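Local atomic coordinates of diaminopimelate decarboxylase (Methanocaldococcus jannaschii, PDB entry 1TWI), a protein that catalyses the pyridoxal 5'-phosphate-dependent decarboxylation of meso-diaminopimelate to L-lysine, the last step of lysine biosynthesis, working as a homodimer. Residues A70-L74 against A75-L79; I136-L139 against I140-E144; F221-E224 against T225-V228; D269-I272 against N273-K277; A322-N325 against D326-P330. All blocks are in the same frame, centred on the assembly; numbering follows the deposited sequence.

Interactions 1 to 4 lie in the pyridoxal-binding TIM-barrel domain, whereas interaction 5 follows strand 316-320, beyond the last barrel strand in the sequence. Interactions 3 and 4 are direct neighbours, centres about 9 Å apart: Thr225 CG2 packs 3.6 Å from Met275 CG, joining two consecutive barrel helices. Interaction 1 follows Lys69, to which the cofactor attaches in the enzyme, though not in this structure. The side chain of Asn71 is about 9 Å from a bound pyridoxal phosphate, and the side chain of Phe221 is about 8 Å from a bound pyridoxal phosphate. Interaction 5 carries Arg329 of the lysine pocket, its centre about 19 Å from that of interaction 1. Interactions 1 and 2 both touch the second subunit.

Interaction 1 of 5, residues A70-L74 against A75-L79; sequences ANANL and AITRL
Asn73 OD1 is gripped by two backbone amides of the first helical turn, Ala75 N at 2.9 Å and Ile76 N at 3.3 Å, which makes Asn73 the N-cap of helix 74-82. The two donors come from different directions. Ile76 N lies in the carbonyl plane on a lone pair, with a fairly straight N-H...O angle of 156°, while Ala75 N stands 44° above that plane and its bond is more bent. The side chain reaches them because CG is anti to the backbone N (chi1 166°), which carries the amide forward over the helix start. The backbone O of Asn73 meanwhile receives Thr77 N at 2.9 Å. Two residues earlier, Asn71 OD1 accepts Asn73 N at 3.2 Å, closing an Asx turn just before the cap; its ND2 is bonded to Gly385 O.

Apolar atoms fill the flanks: Thr77 CG2 rests 3.7 Å from Ala72 CA, and the chains of Leu74 and Arg78 run next to each other. Thr77 OG1 is hydrogen-bonded to Ser101 OG, while Arg78 NE binds Leu433 O of the second subunit and Leu74 N is taken by its Asp427. Amides that lack acceptors within the helix are therefore satisfied by side chains, one of them from the partner subunit, at a cap that lies four residues after Lys69.

Interaction 2 of 5, residues I136-L139 against I140-E144; sequences ISEL and ILINE
Helix 136-149 is the connecting helix of a beta-alpha-beta unit, between parallel strands 130-133 and 153-160 of the TIM barrel, and its first two turns bring Ile136 against Ile140 and Glu138 against Ile142. The backbone is regular: Ile140 N, Leu141 N, Ile142 N and Asn143 N donate in turn to the O atoms of Ile136, Ser137, Glu138 and Leu139. The Ile142 N to Glu138 O bond is the shortest of the four, at 2.8 Å.

On one flank Ile136 CG2 touches Ile140 CD1 at 3.9 Å, the two side chains crossing at a slant, and Ile136 also packs on helix 188-198. On another, Glu138 and Ile142 extend together in one direction. The glutamate chain leaves the backbone opposite its own N (chi1 175°) and stays extended beyond CG, which places its aliphatic part next to the isoleucine: CG is 3.6 Å from Ile142 CD1. The same methyl lies beside Glu138 OE2, at 3.4 Å. That carboxylate is buried, yet both oxygens have partners, OE2 in a salt bridge with Lys115 and OE1 accepting from Asp134 N just ahead of the helix. The positive neighbour would be expected to favour the charged form.

Leu139 and Ile142 press on strand 130-133, whereas Ser137 OG is bonded to His308 ND1 of the second subunit. Strand-facing hydrophobic residues on an amphipathic helix, with another flank given to neighbouring elements, are typical of the TIM-barrel beta-alpha-beta crossover.

Interaction 3 of 5, residues F221-E224 against T225-V228; sequences FIEE and TRKV
Residues 221-224 and 225-228 are successive parts of helix 219-237, which connects strands 202-208 and 244-246 of the TIM barrel, and each amide from Thr225 to Val228 donates to the O atom four residues back. Phe221, whose ring lies close to the pyridoxal phosphate-binding Gly250, takes two bonds on its O: Thr225 N at 2.8 Å and Thr225 OG1 at 2.9 Å, which arrive from opposite faces of the carbonyl plane. Thr225 OG1 gets there because it is anti to its own carbonyl carbon and beside the backbone N (chi1 -58°).

The strong side-chain contact is the i to i+4 salt bridge of Glu223 OE2 with Lys227 NZ, 2.6 Å long. The ammonium meets the oxygen on its syn side, 23° out of the carboxylate plane, after the lysine chain has folded at chi2 and chi4 and the glutamate has bent at chi2. Asn164 N also donates to OE2, and NZ reaches Asn162 O. The other oxygen, Glu223 OE1, receives a water that lies at the guanidinium edge of Arg226, 2.9 Å from NH1. Ile222 CG2 packs 3.7 Å from Arg226 NE.

One carboxylate thus serves a direct ion pair and a water-mediated link; with two cations nearby, Glu223 is probably held as the anion.

Interaction 4 of 5, residues D269-I272 against N273-K277; sequences DAII and NTMLK
In the last turns of helix 264-276, the connection between strands 244-246 and 286-289 of the TIM barrel, Ile271 packs on Met275 and Ile272 on Leu276, while Asp269 and Asn273 take the outer face. The tight part is the barrel side, formed by Ile271 and Met275. Ile271 CG2 meets Met275 SD at 3.6 Å, with the two side chains running alongside. Met275 CG lies beside the backbone N (chi1 -65°) and the chain runs straight on to SD, placing the sulfur at the isoleucine branch; the bend at chi3 directs the methyl elsewhere. Beneath them the Met275 N to Ile271 O bond is 2.8 Å and almost straight. Both residues press on Leu287 of strand 286-289, and both touch Thr225 of helix 219-237. The next pair round the helix faces helix 37-58 instead: Ile272 CG2 lies 3.9 Å from Leu276 CD1, and Arg53 of that helix touches both.

The solvent side is different. Asp269 and Asn273 are exposed, and their side chains approach each other no closer than the 4.1 Å between Asp269 CB and Asn273 ND2. The amide oxygen of Asn273 instead binds Arg53 NH2, which ties the outer face to helix 37-58. In the backbone, Asn273 N donates to Asp269 O at 3.1 Å.

Between the two faces stands buried Thr274, whose hydroxyl and amide share one acceptor: OG1 sits 2.9 Å from Ala270 O, tilted 19° from the carbonyl plane, whereas Thr274 N is 37° above that plane.

Interaction 5 of 5, residues A322-N325 against D326-P330; sequences AGMN and DMMRP
The amide of Asn325 and the carboxylate of Asp326 are neighbours with a common heading, their planes turned 56° apart rather than stacked. Along the carboxylate, OD2 directs its anti lone pair at Gly323 N, 2.7 Å away, while OD1 is 3.4 Å from Asn325 ND2. A water joins the two groups, donating to Asp326 OD1 and accepting a long 3.3 Å bond from Asn325 ND2; a second water lies 2.8 Å from Asp326 OD2 and 3.1 Å from Asn325 OD1.

Gly323 is held through both its backbone N and its backbone O. The O accepts Asp326 N at 2.8 Å from 45° above the carbonyl plane and Met327 N, more distantly, in that plane. Asp326 CG sits anti to its carbonyl carbon (chi1 -55°), which turns the carboxylate back over the start of the loop. Further on, the bent chains of Met324 and Met328 make a loose apolar approach, the Met328 sulfur being doubtfully placed, and Arg329 N makes a weak bond to Met327 SD in front of helix 329-333.

Met324 N is bonded to Asp362, and Met324 also touches Glu359 of the lysine pocket. Arg329, itself in that pocket, forms a cation-pi contact with Tyr255 and makes no contact with the Asp326 carboxylate. That buried group is thus met by the N-H of Gly323 and by waters, and it closes the turn leading to a ligand-binding arginine.

Interaction 1 of 5, residues A70-L74 against A75-L79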
loop_
_atom_site.group_PDB
_atom_site.type_symbol
_atom_site.label_atom_id
_atom_site.label_comp_id
_atom_site.label_asym_id
_atom_site.label_seq_id
_atom_site.Cartn_x
_atom_site.Cartn_y
_atom_site.Cartn_z
ATOM N N ALA A 70 -13.224 -4.281 1.862
ATOM C CA ALA A 70 -12.709 -5.328 0.953
ATOM C C ALA A 70 -12.736 -4.963 -0.538
ATOM O O ALA A 70 -11.872 -5.400 -1.315
ATOM C CB ALA A 70 -13.467 -6.646 1.180
ATOM N N ASN A 71 -13.674 -4.108 -0.922
ATOM C CA ASN A 71 -13.824 -3.699 -2.336
ATOM C C ASN A 71 -15.072 -2.812 -2.357
ATOM O O ASN A 71 -16.198 -3.316 -2.165
ATOM C CB ASN A 71 -14.093 -4.923 -3.224
ATOM C CG ASN A 71 -13.924 -4.597 -4.729
ATOM O OD1 ASN A 71 -14.276 -3.503 -5.169
ATOM N ND2 ASN A 71 -13.412 -5.538 -5.502
ATOM N N ALA A 72 -14.889 -1.510 -2.550
ATOM C CA ALA A 72 -16.016 -0.573 -2.597
ATOM C C ALA A 72 -16.221 0.024 -3.993
ATOM O O ALA A 72 -16.747 1.136 -4.120
ATOM C CB ALA A 72 -15.841 0.576 -1.546
ATOM N N ASN A 73 -15.812 -0.705 -5.033
ATOM C CA ASN A 73 -16.026 -0.238 -6.396
ATOM C C ASN A 73 -17.567 -0.065 -6.563
ATOM O O ASN A 73 -18.366 -0.959 -6.184
ATOM C CB ASN A 73 -15.450 -1.234 -7.424
ATOM C CG ASN A 73 -15.963 -0.951 -8.830
ATOM O OD1 ASN A 73 -17.084 -1.330 -9.175
ATOM N ND2 ASN A 73 -15.169 -0.247 -9.628
ATOM N N LEU A 74 -17.997 1.067 -7.146
ATOM C CA LEU A 74 -19.428 1.371 -7.205
ATOM C C LEU A 74 -20.285 0.329 -7.896
ATOM O O LEU A 74 -21.437 0.106 -7.509
ATOM C CB LEU A 74 -19.680 2.778 -7.849
ATOM C CG LEU A 74 -21.092 3.403 -7.695
ATOM C CD1 LEU A 74 -21.437 3.527 -6.195
ATOM C CD2 LEU A 74 -21.104 4.847 -8.358
ATOM N N ALA A 75 -19.751 -0.334 -8.909
ATOM C CA ALA A 75 -20.594 -1.370 -9.553
ATOM C C ALA A 75 -20.752 -2.575 -8.597
ATOM O O ALA A 75 -21.840 -3.177 -8.510
ATOM C CB ALA A 75 -19.979 -1.851 -10.896
ATOM N N ILE A 76 -19.664 -2.928 -7.910
ATOM C CA ILE A 76 -19.699 -4.094 -6.998
ATOM C C ILE A 76 -20.668 -3.831 -5.841
ATOM O O ILE A 76 -21.449 -4.708 -5.469
ATOM C CB ILE A 76 -18.268 -4.423 -6.432
ATOM C CG1 ILE A 76 -17.314 -4.800 -7.585
ATOM C CG2 ILE A 76 -18.344 -5.559 -5.378
ATOM C CD1 ILE A 76 -17.877 -5.901 -8.520
ATOM N N THR A 77 -20.609 -2.624 -5.253
ATOM C CA THR A 77 -21.495 -2.290 -4.150
ATOM C C THR A 77 -22.950 -2.170 -4.644
ATOM O O THR A 77 -23.885 -2.554 -3.931
ATOM C CB THR A 77 -21.028 -0.976 -3.407
ATOM O OG1 THR A 77 -21.011 0.112 -4.328
ATOM C CG2 THR A 77 -19.630 -1.166 -2.805
ATOM N N ARG A 78 -23.164 -1.676 -5.865
ATOM C CA ARG A 78 -24.543 -1.618 -6.353
ATOM C C ARG A 78 -25.068 -3.027 -6.588
ATOM O O ARG A 78 -26.245 -3.289 -6.339
ATOM C CB ARG A 78 -24.676 -0.740 -7.637
ATOM C CG ARG A 78 -24.579 0.748 -7.272
ATOM C CD ARG A 78 -24.828 1.733 -8.401
ATOM N NE ARG A 78 -26.243 1.771 -8.762
ATOM C CZ ARG A 78 -27.202 2.491 -8.172
ATOM N NH1 ARG A 78 -26.982 3.307 -7.133
ATOM N NH2 ARG A 78 -28.426 2.383 -8.657
ATOM N N LEU A 79 -24.196 -3.919 -7.068
ATOM C CA LEU A 79 -24.596 -5.322 -7.284
ATOM C C LEU A 79 -25.033 -5.881 -5.942
ATOM O O LEU A 79 -26.150 -6.429 -5.799
ATOM C CB LEU A 79 -23.398 -6.142 -7.793
ATOM C CG LEU A 79 -23.581 -7.700 -7.833
ATOM C CD1 LEU A 79 -24.813 -8.156 -8.742
ATOM C CD2 LEU A 79 -22.242 -8.329 -8.278
#

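Interaction 2 of 5, residues I136-L139 against I140-E144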
loop_
_atom_site.group_PDB
_atom_site.type_symbol
_atom_site.label_atom_id
_atom_site.label_comp_id
_atom_site.label_asym_id
_atom_site.label_seq_id
_atom_site.Cartn_x
_atom_site.Cartn_y
_atom_site.Cartn_z
ATOM N N ILE A 136 -15.257 4.923 24.820
ATOM C CA ILE A 136 -16.153 5.792 25.531
ATOM C C ILE A 136 -16.076 7.206 24.916
ATOM O O ILE A 136 -17.085 7.898 24.810
ATOM C CB ILE A 136 -15.822 5.772 27.038
ATOM C CG1 ILE A 136 -16.295 4.380 27.574
ATOM C CG2 ILE A 136 -16.555 6.936 27.727
ATOM C CD1 ILE A 136 -15.752 3.969 28.996
ATOM N N SER A 137 -14.882 7.589 24.466
ATOM C CA SER A 137 -14.672 8.904 23.849
ATOM C C SER A 137 -15.633 9.038 22.664
ATOM O O SER A 137 -16.306 10.077 22.487
ATOM C CB SER A 137 -13.237 8.996 23.337
ATOM O OG SER A 137 -12.989 10.280 22.763
ATOM N N GLU A 138 -15.685 7.993 21.825
ATOM C CA GLU A 138 -16.607 8.026 20.672
ATOM C C GLU A 138 -18.074 8.128 21.153
ATOM O O GLU A 138 -18.874 8.910 20.623
ATOM C CB GLU A 138 -16.435 6.768 19.779
ATOM C CG GLU A 138 -17.490 6.703 18.625
ATOM C CD GLU A 138 -17.452 5.379 17.886
ATOM O OE1 GLU A 138 -16.392 4.701 17.957
ATOM O OE2 GLU A 138 -18.474 5.043 17.233
ATOM N N LEU A 139 -18.447 7.330 22.158
ATOM C CA LEU A 139 -19.831 7.390 22.667
ATOM C C LEU A 139 -20.174 8.849 23.064
ATOM O O LEU A 139 -21.242 9.363 22.685
ATOM C CB LEU A 139 -20.035 6.473 23.918
ATOM C CG LEU A 139 -21.437 6.597 24.582
ATOM C CD1 LEU A 139 -22.524 6.036 23.659
ATOM C CD2 LEU A 139 -21.471 5.852 25.937
ATOM N N ILE A 140 -19.277 9.491 23.810
ATOM C CA ILE A 140 -19.498 10.890 24.252
ATOM C C ILE A 140 -19.664 11.818 23.030
ATOM O O ILE A 140 -20.622 12.614 22.952
ATOM C CB ILE A 140 -18.326 11.353 25.222
ATOM C CG1 ILE A 140 -18.390 10.503 26.518
ATOM C CG2 ILE A 140 -18.426 12.907 25.579
ATOM C CD1 ILE A 140 -17.218 10.751 27.449
ATOM N N LEU A 141 -18.805 11.664 22.034
ATOM C CA LEU A 141 -18.909 12.506 20.857
ATOM C C LEU A 141 -20.204 12.261 20.104
ATOM O O LEU A 141 -20.867 13.202 19.608
ATOM C CB LEU A 141 -17.678 12.288 19.943
ATOM C CG LEU A 141 -17.781 12.963 18.557
ATOM C CD1 LEU A 141 -17.811 14.495 18.711
ATOM C CD2 LEU A 141 -16.539 12.561 17.722
ATOM N N ILE A 142 -20.629 11.000 20.015
ATOM C CA ILE A 142 -21.879 10.728 19.299
ATOM C C ILE A 142 -23.084 11.349 20.042
ATOM O O ILE A 142 -23.985 11.938 19.414
ATOM C CB ILE A 142 -22.140 9.186 19.171
ATOM C CG1 ILE A 142 -21.145 8.574 18.145
ATOM C CG2 ILE A 142 -23.569 8.918 18.777
ATOM C CD1 ILE A 142 -21.088 6.985 18.217
ATOM N N ASN A 143 -23.120 11.199 21.368
ATOM C CA ASN A 143 -24.260 11.730 22.132
ATOM C C ASN A 143 -24.253 13.293 22.005
ATOM O O ASN A 143 -25.298 13.906 21.833
ATOM C CB ASN A 143 -24.124 11.297 23.608
ATOM C CG ASN A 143 -25.236 11.808 24.474
ATOM O OD1 ASN A 143 -24.978 12.596 25.382
ATOM N ND2 ASN A 143 -26.472 11.373 24.220
ATOM N N GLU A 144 -23.072 13.913 22.089
ATOM C CA GLU A 144 -22.987 15.380 21.967
ATOM C C GLU A 144 -23.417 15.825 20.550
ATOM O O GLU A 144 -24.110 16.825 20.381
ATOM C CB GLU A 144 -21.555 15.859 22.246
ATOM C CG GLU A 144 -21.155 15.926 23.736
ATOM C CD GLU A 144 -19.622 16.037 23.908
ATOM O OE1 GLU A 144 -19.123 16.063 25.073
ATOM O OE2 GLU A 144 -18.907 16.091 22.860
#

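Interaction 3 of 5, residues F221-E224 against T225-V228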
loop_
_atom_site.group_PDB
_atom_site.type_symbol
_atom_site.label_atom_id
_atom_site.label_comp_id
_atom_site.label_asym_id
_atom_site.label_seq_id
_atom_site.Cartn_x
_atom_site.Cartn_y
_atom_site.Cartn_z
ATOM N N PHE A 221 -14.444 -18.748 15.973
ATOM C CA PHE A 221 -15.802 -18.226 15.859
ATOM C C PHE A 221 -16.726 -18.771 16.938
ATOM O O PHE A 221 -17.554 -18.032 17.490
ATOM C CB PHE A 221 -16.400 -18.523 14.479
ATOM C CG PHE A 221 -15.681 -17.817 13.374
ATOM C CD1 PHE A 221 -15.742 -16.431 13.268
ATOM C CD2 PHE A 221 -14.896 -18.520 12.499
ATOM C CE1 PHE A 221 -15.019 -15.760 12.315
ATOM C CE2 PHE A 221 -14.140 -17.857 11.506
ATOM C CZ PHE A 221 -14.202 -16.485 11.411
ATOM N N ILE A 222 -16.634 -20.065 17.215
ATOM C CA ILE A 222 -17.453 -20.634 18.287
ATOM C C ILE A 222 -17.084 -19.898 19.612
ATOM O O ILE A 222 -17.960 -19.464 20.349
ATOM C CB ILE A 222 -17.135 -22.178 18.482
ATOM C CG1 ILE A 222 -17.588 -22.980 17.266
ATOM C CG2 ILE A 222 -17.865 -22.716 19.705
ATOM C CD1 ILE A 222 -16.976 -24.415 17.172
ATOM N N GLU A 223 -15.795 -19.749 19.903
ATOM C CA GLU A 223 -15.382 -19.105 21.156
ATOM C C GLU A 223 -15.842 -17.632 21.203
ATOM O O GLU A 223 -16.272 -17.144 22.242
ATOM C CB GLU A 223 -13.853 -19.205 21.319
ATOM C CG GLU A 223 -13.298 -18.523 22.585
ATOM C CD GLU A 223 -13.681 -19.243 23.879
ATOM O OE1 GLU A 223 -14.224 -20.390 23.836
ATOM O OE2 GLU A 223 -13.417 -18.644 24.951
ATOM N N GLU A 224 -15.713 -16.929 20.083
ATOM C CA GLU A 224 -16.226 -15.550 20.008
ATOM C C GLU A 224 -17.728 -15.572 20.317
ATOM O O GLU A 224 -18.237 -14.776 21.119
ATOM C CB GLU A 224 -16.051 -14.974 18.568
ATOM C CG GLU A 224 -16.852 -13.640 18.331
ATOM C CD GLU A 224 -16.988 -13.239 16.856
ATOM O OE1 GLU A 224 -16.698 -14.083 15.940
ATOM O OE2 GLU A 224 -17.424 -12.091 16.592
ATOM N N THR A 225 -18.459 -16.503 19.711
ATOM C CA THR A 225 -19.913 -16.486 19.921
ATOM C C THR A 225 -20.292 -16.763 21.376
ATOM O O THR A 225 -21.172 -16.077 21.951
ATOM C CB THR A 225 -20.621 -17.502 18.974
ATOM O OG1 THR A 225 -20.299 -17.185 17.608
ATOM C CG2 THR A 225 -22.092 -17.395 19.105
ATOM N N ARG A 226 -19.594 -17.734 21.978
ATOM C CA ARG A 226 -19.871 -18.040 23.362
ATOM C C ARG A 226 -19.588 -16.806 24.249
ATOM O O ARG A 226 -20.381 -16.460 25.100
ATOM C CB ARG A 226 -18.967 -19.157 23.855
ATOM C CG ARG A 226 -19.190 -20.544 23.175
ATOM C CD ARG A 226 -18.237 -21.577 23.802
ATOM N NE ARG A 226 -18.475 -22.936 23.315
ATOM C CZ ARG A 226 -17.753 -24.001 23.675
ATOM N NH1 ARG A 226 -16.724 -23.843 24.536
ATOM N NH2 ARG A 226 -18.106 -25.228 23.227
ATOM N N LYS A 227 -18.443 -16.168 24.052
ATOM C CA LYS A 227 -18.097 -15.067 24.962
ATOM C C LYS A 227 -18.904 -13.782 24.758
ATOM O O LYS A 227 -19.132 -13.010 25.718
ATOM C CB LYS A 227 -16.593 -14.858 24.914
ATOM C CG LYS A 227 -15.832 -16.161 25.316
ATOM C CD LYS A 227 -16.118 -16.445 26.787
ATOM C CE LYS A 227 -15.790 -17.920 27.183
ATOM N NZ LYS A 227 -14.372 -18.134 27.351
ATOM N N VAL A 228 -19.358 -13.575 23.517
ATOM C CA VAL A 228 -20.212 -12.438 23.221
ATOM C C VAL A 228 -21.574 -12.717 23.871
ATOM O O VAL A 228 -22.135 -11.862 24.568
ATOM C CB VAL A 228 -20.388 -12.215 21.688
ATOM C CG1 VAL A 228 -21.532 -11.179 21.438
ATOM C CG2 VAL A 228 -19.060 -11.689 21.087
HETATM O O HOH W 1 -15.202 -21.725 25.735
#

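Interaction 4 of 5, residues D269-I272 against N273-K277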
loop_
_atom_site.group_PDB
_atom_site.type_symbol
_atom_site.label_atom_id
_atom_site.label_comp_id
_atom_site.label_asym_id
_atom_site.label_seq_id
_atom_site.Cartn_x
_atom_site.Cartn_y
_atom_site.Cartn_z
ATOM N N ASP A 269 -23.673 -23.402 11.342
ATOM C CA ASP A 269 -23.970 -24.470 12.286
ATOM C C ASP A 269 -23.354 -24.064 13.623
ATOM O O ASP A 269 -23.993 -24.167 14.696
ATOM C CB ASP A 269 -23.357 -25.802 11.852
ATOM C CG ASP A 269 -24.067 -26.402 10.661
ATOM O OD1 ASP A 269 -25.255 -26.049 10.481
ATOM O OD2 ASP A 269 -23.441 -27.225 9.916
ATOM N N ALA A 270 -22.119 -23.604 13.555
ATOM C CA ALA A 270 -21.399 -23.195 14.749
ATOM C C ALA A 270 -22.005 -21.996 15.505
ATOM O O ALA A 270 -22.229 -22.025 16.752
ATOM C CB ALA A 270 -19.924 -22.917 14.372
ATOM N N ILE A 271 -22.269 -20.919 14.774
ATOM C CA ILE A 271 -22.850 -19.738 15.415
ATOM C C ILE A 271 -24.263 -19.969 15.950
ATOM O O ILE A 271 -24.570 -19.662 17.110
ATOM C CB ILE A 271 -22.868 -18.505 14.427
ATOM C CG1 ILE A 271 -21.424 -18.032 14.190
ATOM C CG2 ILE A 271 -23.732 -17.367 15.023
ATOM C CD1 ILE A 271 -21.284 -16.900 13.185
ATOM N N ILE A 272 -25.124 -20.521 15.100
ATOM C CA ILE A 272 -26.514 -20.676 15.469
ATOM C C ILE A 272 -26.724 -21.645 16.634
ATOM O O ILE A 272 -27.449 -21.316 17.592
ATOM C CB ILE A 272 -27.358 -21.070 14.205
ATOM C CG1 ILE A 272 -27.359 -19.916 13.208
ATOM C CG2 ILE A 272 -28.811 -21.438 14.596
ATOM C CD1 ILE A 272 -28.005 -20.324 11.843
ATOM N N ASN A 273 -26.076 -22.797 16.588
ATOM C CA ASN A 273 -26.218 -23.746 17.698
ATOM C C ASN A 273 -25.611 -23.138 18.977
ATOM O O ASN A 273 -26.061 -23.421 20.077
ATOM C CB ASN A 273 -25.587 -25.117 17.340
ATOM C CG ASN A 273 -26.403 -25.850 16.216
ATOM O OD1 ASN A 273 -27.651 -25.938 16.296
ATOM N ND2 ASN A 273 -25.712 -26.348 15.173
ATOM N N THR A 274 -24.613 -22.265 18.854
ATOM C CA THR A 274 -24.065 -21.695 20.067
ATOM C C THR A 274 -25.041 -20.669 20.619
ATOM O O THR A 274 -25.375 -20.718 21.818
ATOM C CB THR A 274 -22.698 -21.031 19.868
ATOM O OG1 THR A 274 -21.733 -22.038 19.582
ATOM C CG2 THR A 274 -22.250 -20.320 21.174
ATOM N N MET A 275 -25.511 -19.731 19.788
ATOM C CA MET A 275 -26.439 -18.710 20.291
ATOM C C MET A 275 -27.746 -19.291 20.865
ATOM O O MET A 275 -28.275 -18.750 21.842
ATOM C CB MET A 275 -26.816 -17.686 19.190
ATOM C CG MET A 275 -25.602 -16.834 18.727
ATOM S SD MET A 275 -26.035 -15.791 17.365
ATOM C CE MET A 275 -26.915 -14.536 18.338
ATOM N N LEU A 276 -28.274 -20.365 20.267
ATOM C CA LEU A 276 -29.522 -20.938 20.790
ATOM C C LEU A 276 -29.404 -21.569 22.191
ATOM O O LEU A 276 -30.405 -21.791 22.831
ATOM C CB LEU A 276 -30.114 -21.958 19.822
ATOM C CG LEU A 276 -30.634 -21.339 18.519
ATOM C CD1 LEU A 276 -31.090 -22.471 17.603
ATOM C CD2 LEU A 276 -31.810 -20.422 18.798
ATOM N N LYS A 277 -28.191 -21.827 22.672
ATOM C CA LYS A 277 -27.972 -22.342 24.022
ATOM C C LYS A 277 -28.421 -21.306 25.037
ATOM O O LYS A 277 -28.668 -21.636 26.217
ATOM C CB LYS A 277 -26.480 -22.576 24.283
ATOM C CG LYS A 277 -25.923 -23.783 23.526
ATOM C CD LYS A 277 -24.410 -23.844 23.532
ATOM C CE LYS A 277 -23.992 -25.147 22.871
ATOM N NZ LYS A 277 -22.540 -25.438 23.143
#

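Interaction 5 of 5, residues A322-N325 against D326-P330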
loop_
_atom_site.group_PDB
_atom_site.type_symbol
_atom_site.label_atom_id
_atom_site.label_comp_id
_atom_site.label_asym_id
_atom_site.label_seq_id
_atom_site.Cartn_x
_atom_site.Cartn_y
_atom_site.Cartn_z
ATOM N N ALA A 322 1.453 -6.562 -14.416
ATOM C CA ALA A 322 0.723 -6.345 -13.169
ATOM C C ALA A 322 1.840 -6.173 -12.140
ATOM O O ALA A 322 2.925 -6.767 -12.268
ATOM C CB ALA A 322 -0.123 -7.554 -12.790
ATOM N N GLY A 323 1.575 -5.423 -11.082
ATOM C CA GLY A 323 2.622 -5.198 -10.096
ATOM C C GLY A 323 2.015 -4.951 -8.729
ATOM O O GLY A 323 0.799 -4.812 -8.592
ATOM N N MET A 324 2.857 -4.870 -7.707
ATOM C CA MET A 324 2.355 -4.668 -6.357
ATOM C C MET A 324 1.433 -3.427 -6.203
ATOM O O MET A 324 0.559 -3.429 -5.332
ATOM C CB MET A 324 3.527 -4.580 -5.366
ATOM C CG MET A 324 4.434 -3.356 -5.572
ATOM S SD MET A 324 5.791 -3.335 -4.376
ATOM C CE MET A 324 4.989 -2.557 -2.912
ATOM N N ASN A 325 1.634 -2.377 -6.998
ATOM C CA ASN A 325 0.748 -1.200 -6.872
ATOM C C ASN A 325 -0.726 -1.587 -7.310
ATOM O O ASN A 325 -1.730 -0.972 -6.883
ATOM C CB ASN A 325 1.280 -0.051 -7.757
ATOM C CG ASN A 325 1.140 -0.367 -9.242
ATOM O OD1 ASN A 325 1.836 -1.258 -9.790
ATOM N ND2 ASN A 325 0.216 0.338 -9.901
ATOM N N ASP A 326 -0.837 -2.586 -8.187
ATOM C CA ASP A 326 -2.168 -3.072 -8.646
ATOM C C ASP A 326 -2.820 -4.032 -7.616
ATOM O O ASP A 326 -4.061 -4.117 -7.520
ATOM C CB ASP A 326 -2.041 -3.867 -9.973
ATOM C CG ASP A 326 -1.351 -3.065 -11.081
ATOM O OD1 ASP A 326 -1.836 -1.957 -11.391
ATOM O OD2 ASP A 326 -0.338 -3.545 -11.631
ATOM N N MET A 327 -1.988 -4.771 -6.889
ATOM C CA MET A 327 -2.471 -5.796 -5.968
ATOM C C MET A 327 -1.328 -6.016 -4.984
ATOM O O MET A 327 -0.324 -6.660 -5.302
ATOM C CB MET A 327 -2.759 -7.064 -6.752
ATOM C CG MET A 327 -3.840 -7.945 -6.086
ATOM S SD MET A 327 -3.229 -8.957 -4.702
ATOM C CE MET A 327 -2.312 -10.335 -5.637
ATOM N N MET A 328 -1.506 -5.469 -3.791
ATOM C CA MET A 328 -0.475 -5.447 -2.766
ATOM C C MET A 328 -0.329 -6.654 -1.853
ATOM O O MET A 328 0.626 -6.676 -1.055
ATOM C CB MET A 328 -0.713 -4.235 -1.857
ATOM C CG MET A 328 -0.574 -2.880 -2.575
ATOM S SD MET A 328 1.212 -2.488 -2.695
ATOM C CE MET A 328 1.400 -1.863 -0.984
ATOM N N ARG A 329 -1.217 -7.643 -1.949
ATOM C CA ARG A 329 -1.149 -8.734 -0.943
ATOM C C ARG A 329 0.160 -9.504 -0.855
ATOM O O ARG A 329 0.695 -9.677 0.237
ATOM C CB ARG A 329 -2.313 -9.741 -1.069
ATOM C CG ARG A 329 -3.710 -9.196 -0.853
ATOM C CD ARG A 329 -4.666 -10.428 -0.703
ATOM N NE ARG A 329 -4.517 -11.042 0.606
ATOM C CZ ARG A 329 -4.205 -12.313 0.868
ATOM N NH1 ARG A 329 -3.978 -13.219 -0.066
ATOM N NH2 ARG A 329 -4.140 -12.680 2.136
ATOM N N PRO A 330 0.679 -9.997 -1.986
ATOM C CA PRO A 330 1.956 -10.729 -1.872
ATOM C C PRO A 330 3.114 -9.862 -1.360
ATOM O O PRO A 330 3.857 -10.289 -0.455
ATOM C CB PRO A 330 2.217 -11.240 -3.293
ATOM C CG PRO A 330 0.786 -11.380 -3.896
ATOM C CD PRO A 330 0.133 -10.074 -3.359
HETATM O O HOH W 2 -0.907 -0.347 -12.916
HETATM O O HOH W 3 2.025 -2.426 -12.609
#